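Local coordinates for protein ethylbenzene dehydrogenase beta-subunit (Aromatoleum aromaticum, PDB 2IVF) that carries three iron/sulfur clusters (SF4) and one Fe3-S4 cluster as a ferredoxin-like beta subunit, probably relaying electrons within a three-chain assembly, at residues I41-R45 / P46-H50; Y200-P203 / V204-T207. One frame throughout, in Å; residues are numbered along the deposited sequence.

In the fold
Contact 1 comes first along the chain, where helix 33-42 runs out into the loop leading to strand 55-59. Contact 2 follows much later, in the 4Fe-4S dicluster region, as the bend between antiparallel strands 199-202 and 207-210. Their centres nevertheless lie about 10 Å apart, and they touch: Gly47 CA is 3.4 Å from Val204 CG2, and a weak hydrogen bond runs from His50 NE2 to Phe201 O. Glu209 is shared by the two contacts. Two turns remote in sequence are thus joined through one carboxylate; contact 1 borders an SF4 cluster through Trp42, and the side chain of Phe201 in contact 2 lies about 5 Å from the Fe3-S4 cluster.

Contact 1: residues I41-R45 / P46-H50; sequences IWTKR and PGTEH. With SF4 (iron/sulfur cluster), chain U.
Arg45 and Thr48 face each other across a type II beta turn, a compact example of how a chain reorganises on leaving a helix. The walk begins at Trp42, the last helical residue, whose CD1 comes within 3.6 Å of sulfur S3 of the SF4 cluster while its ring meets that of Trp53. Thr43 is the first to abandon helical angles; its CB packs 3.5 Å from Thr48 O, and its hydroxyl bonds to Met51 O. Lys44 turns away, sending NZ to Asn135 of the alpha subunit. Arg45 bends at chi3 (-81°) and curls back on the helix end, where NH2 donates to Trp42 O at 2.8 Å, and NE adds a weak bond to the same oxygen. Over one face of the guanidinium sits the methyl of Thr48, with Thr48 CG2 3.4 Å from Arg45 NH1. The turn closes on Arg45 O, which accepts Thr48 N at 2.9 Å. Thr48 OG1 donates to the same Arg45 O at 2.6 Å. With chi1 at 67°, that hydroxyl sits between its own N and carbonyl carbon, facing Arg45 O. Gly47 gives its N-H to Glu49 OE1, from above the carboxylate plane. Two donors therefore grip one carbonyl oxygen, while the guanidinium is shared between Trp42 O and a salt bridge to Glu209; its positive charge probably stabilises the helix's carbonyl end.

Contact 2: residues Y200-P203 / V204-T207; sequences YFNP and VSQT
Asn202 meets Thr207, Ser205 and Val204, and tracing it outward shows how one amide can organise the bend of a beta hairpin. CG stands trans to the backbone N (chi1 177°), which swings the amide over the residues that follow. Asn202 CB lies 3.2 Å from Thr207 O, which accepts the backbone N-H of Asn202 at 2.7 Å. At CG the neighbour is the hydroxyl of Ser205. The tip then divides. Asn202 OD1 receives Val204 N at 2.9 Å in the carbonyl plane, completing an Asx turn, and Ser205 N at the same length, but from well above that plane. ND2 points to Glu209 OE2 on the returning strand and hydrogen-bonds there. The backbone continues the pattern: Asn202 O takes weak bonds from Gln206 N and Thr207 N, and Gln206 adopts the left-handed conformation (phi 60°) that redirects the chain. Beside the bend, the ring of Phe201 approaches obliquely, CE1 3.5 Å from Gln206 C and CD1 3.3 Å from Thr207 O, and forms a cation-pi pair with Arg188. Ser205 OG donates to Thr207 OG1 at 2.7 Å, and Thr207 OG1 is in turn hydrogen-bonded to Gln181. With two amide N-H groups on OD1 and a carboxylate on ND2, the rotation of the Asn202 amide is fixed from both ends.

Contact 1: residues I41-R45 / P46-H50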
loop_
_atom_site.group_PDB
_atom_site.type_symbol
_atom_site.label_atom_id
_atom_site.label_comp_id
_atom_site.label_asym_id
_atom_site.label_seq_id
_atom_site.Cartn_x
_atom_site.Cartn_y
_atom_site.Cartn_z
ATOM N N ILE B 41 7.679 15.935 -5.786
ATOM C CA ILE B 41 8.282 17.031 -6.537
ATOM C C ILE B 41 8.083 18.371 -5.858
ATOM O O ILE B 41 9.064 19.098 -5.632
ATOM C CB ILE B 41 7.744 17.136 -7.973
ATOM C CG1 ILE B 41 7.775 15.783 -8.651
ATOM C CG2 ILE B 41 8.560 18.220 -8.768
ATOM C CD1 ILE B 41 6.917 15.684 -9.916
ATOM N N TRP B 42 6.837 18.699 -5.518
ATOM C CA TRP B 42 6.472 20.064 -5.186
ATOM C C TRP B 42 6.295 20.408 -3.725
ATOM O O TRP B 42 6.419 21.596 -3.380
ATOM C CB TRP B 42 5.196 20.513 -5.922
ATOM C CG TRP B 42 5.210 20.175 -7.363
ATOM C CD1 TRP B 42 4.402 19.279 -7.973
ATOM C CD2 TRP B 42 6.103 20.663 -8.377
ATOM N NE1 TRP B 42 4.713 19.182 -9.310
ATOM C CE2 TRP B 42 5.741 20.032 -9.585
ATOM C CE3 TRP B 42 7.168 21.578 -8.386
ATOM C CZ2 TRP B 42 6.423 20.253 -10.781
ATOM C CZ3 TRP B 42 7.828 21.816 -9.581
ATOM C CH2 TRP B 42 7.457 21.162 -10.757
ATOM N N THR B 43 5.930 19.461 -2.874
ATOM C CA THR B 43 5.451 19.874 -1.555
ATOM C C THR B 43 6.149 19.177 -0.418
ATOM O O THR B 43 5.526 18.732 0.535
ATOM C CB THR B 43 3.887 19.788 -1.400
ATOM O OG1 THR B 43 3.425 18.450 -1.623
ATOM C CG2 THR B 43 3.227 20.699 -2.391
ATOM N N LYS B 44 7.458 19.158 -0.509
ATOM C CA LYS B 44 8.312 18.802 0.608
ATOM C C LYS B 44 9.153 19.973 1.134
ATOM O O LYS B 44 9.992 19.793 2.003
ATOM C CB LYS B 44 9.197 17.617 0.210
ATOM C CG LYS B 44 8.428 16.357 0.206
ATOM C CD LYS B 44 9.185 15.183 -0.400
ATOM C CE LYS B 44 10.422 14.803 0.329
ATOM N NZ LYS B 44 11.071 13.659 -0.400
ATOM N N ARG B 45 8.934 21.162 0.584
ATOM C CA ARG B 45 9.581 22.381 1.029
ATOM C C ARG B 45 8.984 22.851 2.353
ATOM O O ARG B 45 7.801 22.631 2.592
ATOM C CB ARG B 45 9.354 23.471 -0.024
ATOM C CG ARG B 45 9.983 23.167 -1.363
ATOM C CD ARG B 45 9.640 24.206 -2.396
ATOM N NE ARG B 45 8.326 23.960 -2.947
ATOM C CZ ARG B 45 7.276 24.760 -2.785
ATOM N NH1 ARG B 45 7.377 25.901 -2.111
ATOM N NH2 ARG B 45 6.125 24.414 -3.326
ATOM N N PRO B 46 9.791 23.467 3.233
ATOM C CA PRO B 46 9.237 24.017 4.488
ATOM C C PRO B 46 8.021 24.906 4.227
ATOM O O PRO B 46 8.047 25.762 3.339
ATOM C CB PRO B 46 10.404 24.827 5.071
ATOM C CG PRO B 46 11.626 24.225 4.476
ATOM C CD PRO B 46 11.250 23.661 3.146
ATOM N N GLY B 47 6.955 24.668 4.965
ATOM C CA GLY B 47 5.732 25.405 4.784
ATOM C C GLY B 47 4.755 24.824 3.770
ATOM O O GLY B 47 3.671 25.343 3.649
ATOM N N THR B 48 5.119 23.742 3.061
ATOM C CA THR B 48 4.220 23.070 2.075
ATOM C C THR B 48 3.837 21.637 2.498
ATOM O O THR B 48 3.074 20.959 1.821
ATOM C CB THR B 48 4.898 22.965 0.711
ATOM O OG1 THR B 48 6.012 22.052 0.802
ATOM C CG2 THR B 48 5.382 24.388 0.188
ATOM N N GLU B 49 4.381 21.190 3.627
ATOM C CA GLU B 49 4.295 19.786 4.010
ATOM C C GLU B 49 2.880 19.309 4.217
ATOM O O GLU B 49 2.574 18.163 3.936
ATOM C CB GLU B 49 5.095 19.554 5.301
ATOM C CG GLU B 49 6.559 19.855 5.184
ATOM C CD GLU B 49 6.967 21.155 5.844
ATOM O OE1 GLU B 49 6.169 22.131 5.837
ATOM O OE2 GLU B 49 8.098 21.176 6.370
ATOM N N HIS B 50 2.015 20.184 4.717
ATOM C CA HIS B 50 0.605 19.884 4.837
ATOM C C HIS B 50 -0.165 19.884 3.516
ATOM O O HIS B 50 -1.299 19.483 3.502
ATOM C CB HIS B 50 -0.078 20.899 5.735
ATOM C CG HIS B 50 -0.053 22.308 5.206
ATOM N ND1 HIS B 50 1.090 23.073 5.196
ATOM C CD2 HIS B 50 -1.018 23.060 4.616
ATOM C CE1 HIS B 50 0.816 24.262 4.670
ATOM N NE2 HIS B 50 -0.461 24.288 4.332
HETATM FE FE1 SF4 U . -0.995 19.720 -9.808
HETATM FE FE2 SF4 U . 0.600 18.334 -8.246
HETATM FE FE3 SF4 U . -0.851 17.069 -10.123
HETATM FE FE4 SF4 U . 1.249 18.556 -10.910
HETATM S S1 SF4 U . 1.336 16.639 -9.654
HETATM S S2 SF4 U . -0.843 18.643 -11.806
HETATM S S3 SF4 U . 1.207 20.273 -9.338
HETATM S S4 SF4 U . -1.642 18.213 -8.238
#

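Contact 2: residues Y200-P203 / V204-T207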
loop_
_atom_site.group_PDB
_atom_site.type_symbol
_atom_site.label_atom_id
_atom_site.label_comp_id
_atom_site.label_asym_id
_atom_site.label_seq_id
_atom_site.Cartn_x
_atom_site.Cartn_y
_atom_site.Cartn_z
ATOM N N TYR B 200 -3.628 26.825 -0.698
ATOM C CA TYR B 200 -3.113 26.446 0.604
ATOM C C TYR B 200 -2.070 27.451 1.095
ATOM O O TYR B 200 -1.114 27.751 0.399
ATOM C CB TYR B 200 -2.436 25.062 0.556
ATOM C CG TYR B 200 -3.299 23.988 -0.043
ATOM C CD1 TYR B 200 -4.137 23.236 0.758
ATOM C CD2 TYR B 200 -3.353 23.805 -1.417
ATOM C CE1 TYR B 200 -5.008 22.285 0.190
ATOM C CE2 TYR B 200 -4.209 22.862 -1.987
ATOM C CZ TYR B 200 -5.021 22.101 -1.192
ATOM O OH TYR B 200 -5.868 21.159 -1.745
ATOM N N PHE B 201 -2.235 27.918 2.316
ATOM C CA PHE B 201 -1.303 28.848 2.887
ATOM C C PHE B 201 -0.001 28.148 3.223
ATOM O O PHE B 201 -0.008 27.050 3.765
ATOM C CB PHE B 201 -1.871 29.465 4.147
ATOM C CG PHE B 201 -1.061 30.593 4.688
ATOM C CD1 PHE B 201 -0.684 31.666 3.878
ATOM C CD2 PHE B 201 -0.710 30.614 6.019
ATOM C CE1 PHE B 201 0.053 32.692 4.392
ATOM C CE2 PHE B 201 -0.006 31.655 6.546
ATOM C CZ PHE B 201 0.386 32.706 5.729
ATOM N N ASN B 202 1.100 28.817 2.896
ATOM C CA ASN B 202 2.459 28.399 3.289
ATOM C C ASN B 202 2.878 29.370 4.398
ATOM O O ASN B 202 3.165 30.537 4.150
ATOM C CB ASN B 202 3.383 28.462 2.084
ATOM C CG ASN B 202 4.810 28.110 2.401
ATOM O OD1 ASN B 202 5.284 28.341 3.504
ATOM N ND2 ASN B 202 5.510 27.539 1.421
ATOM N N PRO B 203 2.841 28.908 5.643
ATOM C CA PRO B 203 3.137 29.757 6.777
ATOM C C PRO B 203 4.592 30.113 6.926
ATOM O O PRO B 203 4.908 30.946 7.748
ATOM C CB PRO B 203 2.660 28.931 7.970
ATOM C CG PRO B 203 2.694 27.571 7.539
ATOM C CD PRO B 203 2.497 27.544 6.054
ATOM N N VAL B 204 5.473 29.460 6.167
ATOM C CA VAL B 204 6.884 29.812 6.125
ATOM C C VAL B 204 7.141 30.998 5.183
ATOM O O VAL B 204 7.695 32.028 5.592
ATOM C CB VAL B 204 7.709 28.567 5.765
ATOM C CG1 VAL B 204 9.171 28.876 5.693
ATOM C CG2 VAL B 204 7.467 27.485 6.873
ATOM N N SER B 205 6.744 30.869 3.927
ATOM C CA SER B 205 6.815 32.002 3.000
ATOM C C SER B 205 5.765 33.065 3.300
ATOM O O SER B 205 5.928 34.209 2.907
ATOM C CB SER B 205 6.624 31.516 1.566
ATOM O OG SER B 205 5.380 30.832 1.420
ATOM N N GLN B 206 4.686 32.674 3.951
ATOM C CA GLN B 206 3.531 33.533 4.152
ATOM C C GLN B 206 2.930 33.960 2.830
ATOM O O GLN B 206 2.471 35.077 2.650
ATOM C CB GLN B 206 3.882 34.698 5.052
ATOM C CG GLN B 206 4.143 34.232 6.484
ATOM C CD GLN B 206 4.549 35.359 7.377
ATOM O OE1 GLN B 206 3.705 36.119 7.847
ATOM N NE2 GLN B 206 5.863 35.498 7.607
ATOM N N THR B 207 2.952 33.026 1.895
ATOM C CA THR B 207 2.226 33.156 0.641
ATOM C C THR B 207 1.357 31.918 0.604
ATOM O O THR B 207 1.495 31.028 1.456
ATOM C CB THR B 207 3.175 33.113 -0.590
ATOM O OG1 THR B 207 3.834 31.833 -0.613
ATOM C CG2 THR B 207 4.199 34.277 -0.583
#